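Local coordinates for putative vitamin-B12 independent methionine synthase family protein (Listeria monocytogenes, PDB 1YPX) that probably acts as a zinc-binding, cobalamin-independent methyltransferase that transfers a methyl group from a folate donor to homocysteine, built on a TIM-barrel-like fold, at residues E32-A35 against L36-R39; V358-A361 against N362-W365. All coordinates share one frame; numbering follows the deposited sequence.

How the interactions relate
From the N terminus, the chain first meets interaction 1, where the short loop after helix 19-30 turns into helix 35-56, with Thr34 at its N-cap position. It then runs through the parallel sheet and helices of the TIM-barrel-like domain before reaching interaction 2, the last two turns of helix 347-364 and the residue that leaves it. The two neither nest nor cross: each is a local contact within one unbroken run of chain, and they follow in series, with centres about 41 Å apart and nearest atoms about 27 Å apart. Interaction 1 joins two N-terminal helices at the surface; interaction 2 ends the C-terminal helix against strand 328-332 and helix 310-322.

Interaction 1: E32-A35 against L36-R39; sequences EITA and LELR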
ATOM      1  N   GLU A  32      14.109   6.845  27.947  1.00 85.95           N
ATOM      2  CA  GLU A  32      15.154   5.886  28.281  1.00 86.00           C
ATOM      3  C   GLU A  32      16.068   5.611  27.097  1.00 85.29           C
ATOM      4  O   GLU A  32      17.283   5.471  27.253  1.00 85.92           O
ATOM      5  CB  GLU A  32      14.536   4.572  28.752  1.00 86.56           C
ATOM      6  CG  GLU A  32      13.544   4.732  29.887  1.00 88.56           C
ATOM      7  CD  GLU A  32      13.249   3.423  30.583  1.00 89.30           C
ATOM      8  OE1 GLU A  32      12.313   3.394  31.414  1.00 89.77           O
ATOM      9  OE2 GLU A  32      13.958   2.429  30.304  1.00 89.42           O
ATOM     10  N   ILE A  33      15.477   5.523  25.913  1.00 84.00           N
ATOM     11  CA  ILE A  33      16.243   5.264  24.705  1.00 81.84           C
ATOM     12  C   ILE A  33      16.188   6.483  23.800  1.00 80.83           C
ATOM     13  O   ILE A  33      15.268   7.300  23.885  1.00 80.66           O
ATOM     14  CB  ILE A  33      15.687   4.039  23.948  1.00 81.64           C
ATOM     15  CG1 ILE A  33      15.660   2.824  24.879  1.00 82.46           C
ATOM     16  CG2 ILE A  33      16.535   3.751  22.726  1.00 80.75           C
ATOM     17  CD1 ILE A  33      17.014   2.452  25.468  1.00 82.04           C
ATOM     18  N   THR A  34      17.182   6.603  22.935  1.00 79.41           N
ATOM     19  CA  THR A  34      17.246   7.725  22.019  1.00 77.98           C
ATOM     20  C   THR A  34      16.776   7.317  20.623  1.00 77.44           C
ATOM     21  O   THR A  34      16.746   6.132  20.294  1.00 76.18           O
ATOM     22  CB  THR A  34      18.681   8.264  21.943  1.00 77.58           C
ATOM     23  OG1 THR A  34      19.568   7.209  21.550  1.00 75.57           O
ATOM     24  CG2 THR A  34      19.111   8.795  23.301  1.00 77.52           C
ATOM     25  N   ALA A  35      16.402   8.309  19.819  1.00 76.69           N
ATOM     26  CA  ALA A  35      15.933   8.084  18.457  1.00 75.73           C
ATOM     27  C   ALA A  35      17.000   7.307  17.712  1.00 75.30           C
ATOM     28  O   ALA A  35      16.717   6.323  17.022  1.00 74.68           O
ATOM     29  CB  ALA A  35      15.685   9.423  17.769  1.00 74.68           C
ATOM     30  N   LEU A  36      18.235   7.769  17.866  1.00 75.04           N
ATOM     31  CA  LEU A  36      19.392   7.150  17.235  1.00 74.45           C
ATOM     32  C   LEU A  36      19.685   5.769  17.818  1.00 73.72           C
ATOM     33  O   LEU A  36      20.522   5.047  17.293  1.00 75.18           O
ATOM     34  CB  LEU A  36      20.627   8.059  17.393  1.00 74.24           C
ATOM     35  CG  LEU A  36      20.933   8.687  18.766  1.00 74.52           C
ATOM     36  CD1 LEU A  36      22.442   8.883  18.924  1.00 75.69           C
ATOM     37  CD2 LEU A  36      20.204  10.015  18.918  1.00 72.28           C
ATOM     38  N   GLU A  37      18.984   5.399  18.890  1.00 72.56           N
ATOM     39  CA  GLU A  37      19.188   4.104  19.545  1.00 71.55           C
ATOM     40  C   GLU A  37      18.041   3.146  19.226  1.00 70.71           C
ATOM     41  O   GLU A  37      18.238   1.933  19.071  1.00 71.81           O
ATOM     42  CB  GLU A  37      19.286   4.305  21.062  1.00 73.88           C
ATOM     43  CG  GLU A  37      19.872   3.133  21.852  1.00 74.44           C
ATOM     44  CD  GLU A  37      19.836   3.359  23.360  1.00 76.18           C
ATOM     45  OE1 GLU A  37      20.140   4.489  23.807  1.00 76.67           O
ATOM     46  OE2 GLU A  37      19.513   2.405  24.101  1.00 78.63           O
ATOM     47  N   LEU A  38      16.838   3.706  19.147  1.00 68.36           N
ATOM     48  CA  LEU A  38      15.626   2.953  18.832  1.00 63.67           C
ATOM     49  C   LEU A  38      15.728   2.332  17.442  1.00 60.59           C
ATOM     50  O   LEU A  38      15.098   1.317  17.156  1.00 60.86           O
ATOM     51  CB  LEU A  38      14.409   3.887  18.874  1.00 63.44           C
ATOM     52  CG  LEU A  38      13.120   3.403  18.200  1.00 64.23           C
ATOM     53  CD1 LEU A  38      12.582   2.203  18.968  1.00 64.76           C
ATOM     54  CD2 LEU A  38      12.081   4.519  18.170  1.00 63.23           C
ATOM     55  N   ARG A  39      16.524   2.942  16.577  1.00 57.76           N
ATOM     56  CA  ARG A  39      16.648   2.431  15.226  1.00 56.57           C
ATOM     57  C   ARG A  39      17.280   1.051  15.153  1.00 55.70           C
ATOM     58  O   ARG A  39      16.868   0.210  14.348  1.00 52.91           O
ATOM     59  CB  ARG A  39      17.437   3.401  14.359  1.00 55.70           C
ATOM     60  CG  ARG A  39      17.431   2.970  12.917  1.00 53.49           C
ATOM     61  CD  ARG A  39      17.850   4.070  11.973  1.00 48.85           C
ATOM     62  NE  ARG A  39      17.742   3.602  10.600  1.00 43.37           N
ATOM     63  CZ  ARG A  39      16.671   3.766   9.832  1.00 39.31           C
ATOM     64  NH1 ARG A  39      16.676   3.295   8.592  1.00 36.26           N
ATOM     65  NH2 ARG A  39      15.616   4.423  10.287  1.00 36.78           N
TER
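Ile33 lies across the side chain of Glu37 at roughly a right angle, its CG2 methyl set against the aliphatic stem of Glu37, 3.5 Å from Glu37 CG. The same CG2 methyl reaches on to the flank of Leu38, 4.4 Å from Leu38 CB. Thr34 is the N-cap residue of the helix. Its OG1, placed between the backbone N and carbonyl carbon (chi1 57°), lies over the start of the Glu37 side chain, 3.0 Å from Glu37 CB, with Leu36 CG beside it at 3.4 Å. The bonds made at the helix start are those of the main chain: Thr34 O accepts from Glu37 N at 2.7 Å and from Leu38 N at 2.7 Å. The first donor stands above the carbonyl plane, whereas the second meets the oxygen almost end-on, with a C=O...N angle of 170°. Ala35 opens the helix proper and carries the pattern forward through a weak bond from Arg39 N to Ala35 O, 3.4 Å long. Arg39 itself extends away to a salt bridge with Asp119. On the side of the preceding helix 19-30, Ile33 rests on Lys27, Ala35 on Phe28 and Leu38 on Ala24, so helix 35-56 starts folded back against it.

Interaction 2: V358-A361 against N362-W365; sequences VRLA and NDIW
Trp365 turns the edge of its indole toward Ala361, one helical turn earlier: CE3 lies 3.6 Å from Ala361 CB, and Ala361 CA sits at the ring edge in the plane. One face of the same ring is covered by Ile364 CG2, 3.7 Å above its centre. With CG beside the backbone N (chi1 -75°), the indole folds back along the helix instead of trailing after the chain. The main chain of Trp365 is tied to the same alanine, Trp365 N donating to Ala361 O over 2.8 Å from above the carbonyl plane. This bond closes the C-terminal turn of helix 347-364, since Trp365 is the first residue to leave helical angles. The helix belongs to the TIM-barrel-like domain and follows strand 328-332, whose Leu328 and Leu330 touch the indole; Tyr8 stacks on it, and its NE1 donates to Leu325 O. Ile364 points back toward the preceding turn, where its CD1 meets Leu360 CD1 at 4.4 Å, an apolar pair that continues onto Ile316 and Leu330. On the exposed side, Asp363 curls its carboxylate back beside the main chain, while Asp363 N makes a nearly straight bond to Arg359 O (3.0 Å, 168° at the hydrogen). The guanidinium of Arg359 does not touch that carboxylate, its NE being 6.4 Å from Asp363 OD2.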
ATOM      1  N   VAL A 358      -0.071 -18.587   0.569  1.00 46.42           N
ATOM      2  CA  VAL A 358       0.920 -19.234  -0.290  1.00 49.40           C
ATOM      3  C   VAL A 358       0.455 -20.592  -0.820  1.00 50.55           C
ATOM      4  O   VAL A 358       0.731 -20.945  -1.969  1.00 52.62           O
ATOM      5  CB  VAL A 358       2.276 -19.469   0.446  1.00 49.52           C
ATOM      6  CG1 VAL A 358       3.220 -20.255  -0.454  1.00 47.40           C
ATOM      7  CG2 VAL A 358       2.914 -18.134   0.844  1.00 46.80           C
ATOM      8  N   ARG A 359      -0.230 -21.355   0.023  1.00 49.45           N
ATOM      9  CA  ARG A 359      -0.722 -22.676  -0.359  1.00 50.14           C
ATOM     10  C   ARG A 359      -1.867 -22.553  -1.353  1.00 49.89           C
ATOM     11  O   ARG A 359      -1.859 -23.180  -2.418  1.00 49.26           O
ATOM     12  CB  ARG A 359      -1.193 -23.410   0.892  1.00 51.96           C
ATOM     13  CG  ARG A 359      -1.665 -24.844   0.701  1.00 52.93           C
ATOM     14  CD  ARG A 359      -2.337 -25.268   1.998  1.00 55.42           C
ATOM     15  NE  ARG A 359      -1.745 -24.517   3.116  1.00 56.76           N
ATOM     16  CZ  ARG A 359      -2.340 -24.311   4.283  1.00 55.35           C
ATOM     17  NH1 ARG A 359      -1.723 -23.608   5.224  1.00 50.25           N
ATOM     18  NH2 ARG A 359      -3.559 -24.807   4.493  1.00 59.11           N
ATOM     19  N   LEU A 360      -2.855 -21.736  -1.001  1.00 50.17           N
ATOM     20  CA  LEU A 360      -4.002 -21.531  -1.872  1.00 50.88           C
ATOM     21  C   LEU A 360      -3.596 -21.050  -3.264  1.00 50.29           C
ATOM     22  O   LEU A 360      -4.013 -21.619  -4.268  1.00 50.82           O
ATOM     23  CB  LEU A 360      -4.974 -20.533  -1.228  1.00 52.07           C
ATOM     24  CG  LEU A 360      -6.035 -21.101  -0.270  1.00 55.36           C
ATOM     25  CD1 LEU A 360      -7.059 -21.866  -1.098  1.00 56.53           C
ATOM     26  CD2 LEU A 360      -5.416 -22.016   0.793  1.00 52.06           C
ATOM     27  N   ALA A 361      -2.780 -20.003  -3.316  1.00 50.87           N
ATOM     28  CA  ALA A 361      -2.328 -19.432  -4.580  1.00 51.74           C
ATOM     29  C   ALA A 361      -1.529 -20.445  -5.372  1.00 52.01           C
ATOM     30  O   ALA A 361      -1.436 -20.368  -6.593  1.00 50.34           O
ATOM     31  CB  ALA A 361      -1.470 -18.192  -4.321  1.00 51.64           C
ATOM     32  N   ASN A 362      -0.927 -21.389  -4.668  1.00 54.68           N
ATOM     33  CA  ASN A 362      -0.137 -22.374  -5.360  1.00 57.39           C
ATOM     34  C   ASN A 362      -1.029 -23.375  -6.067  1.00 59.51           C
ATOM     35  O   ASN A 362      -0.912 -23.571  -7.281  1.00 59.88           O
ATOM     36  CB  ASN A 362       0.809 -23.089  -4.398  1.00 57.61           C
ATOM     37  CG  ASN A 362       1.765 -24.015  -5.126  1.00 58.80           C
ATOM     38  OD1 ASN A 362       2.409 -23.612  -6.103  1.00 58.54           O
ATOM     39  ND2 ASN A 362       1.864 -25.259  -4.663  1.00 57.95           N
ATOM     40  N   ASP A 363      -1.937 -24.005  -5.325  1.00 60.48           N
ATOM     41  CA  ASP A 363      -2.815 -24.974  -5.965  1.00 61.79           C
ATOM     42  C   ASP A 363      -3.878 -24.324  -6.861  1.00 60.57           C
ATOM     43  O   ASP A 363      -4.594 -25.023  -7.582  1.00 62.14           O
ATOM     44  CB  ASP A 363      -3.460 -25.914  -4.930  1.00 64.66           C
ATOM     45  CG  ASP A 363      -4.279 -25.182  -3.892  1.00 65.71           C
ATOM     46  OD1 ASP A 363      -4.989 -24.227  -4.273  1.00 67.11           O
ATOM     47  OD2 ASP A 363      -4.225 -25.582  -2.703  1.00 64.41           O
ATOM     48  N   ILE A 364      -3.981 -22.995  -6.833  1.00 58.83           N
ATOM     49  CA  ILE A 364      -4.946 -22.310  -7.696  1.00 56.87           C
ATOM     50  C   ILE A 364      -4.241 -21.798  -8.930  1.00 56.20           C
ATOM     51  O   ILE A 364      -4.697 -22.011 -10.050  1.00 55.29           O
ATOM     52  CB  ILE A 364      -5.624 -21.104  -7.016  1.00 56.84           C
ATOM     53  CG1 ILE A 364      -6.613 -21.592  -5.962  1.00 55.70           C
ATOM     54  CG2 ILE A 364      -6.370 -20.260  -8.059  1.00 51.84           C
ATOM     55  CD1 ILE A 364      -7.332 -20.477  -5.275  1.00 59.21           C
ATOM     56  N   TRP A 365      -3.126 -21.111  -8.723  1.00 57.00           N
ATOM     57  CA  TRP A 365      -2.369 -20.573  -9.839  1.00 57.29           C
ATOM     58  C   TRP A 365      -1.207 -21.490 -10.211  1.00 60.77           C
ATOM     59  O   TRP A 365      -0.686 -22.231  -9.375  1.00 60.84           O
ATOM     60  CB  TRP A 365      -1.905 -19.154  -9.494  1.00 51.40           C
ATOM     61  CG  TRP A 365      -3.063 -18.155  -9.575  1.00 49.50           C
ATOM     62  CD1 TRP A 365      -3.665 -17.686 -10.716  1.00 44.66           C
ATOM     63  CD2 TRP A 365      -3.796 -17.576  -8.476  1.00 45.28           C
ATOM     64  NE1 TRP A 365      -4.720 -16.862 -10.396  1.00 42.95           N
ATOM     65  CE2 TRP A 365      -4.823 -16.774  -9.036  1.00 42.28           C
ATOM     66  CE3 TRP A 365      -3.682 -17.659  -7.082  1.00 43.44           C
ATOM     67  CZ2 TRP A 365      -5.733 -16.062  -8.249  1.00 39.98           C
ATOM     68  CZ3 TRP A 365      -4.588 -16.950  -6.296  1.00 44.82           C
ATOM     69  CH2 TRP A 365      -5.604 -16.156  -6.888  1.00 42.08           C
TER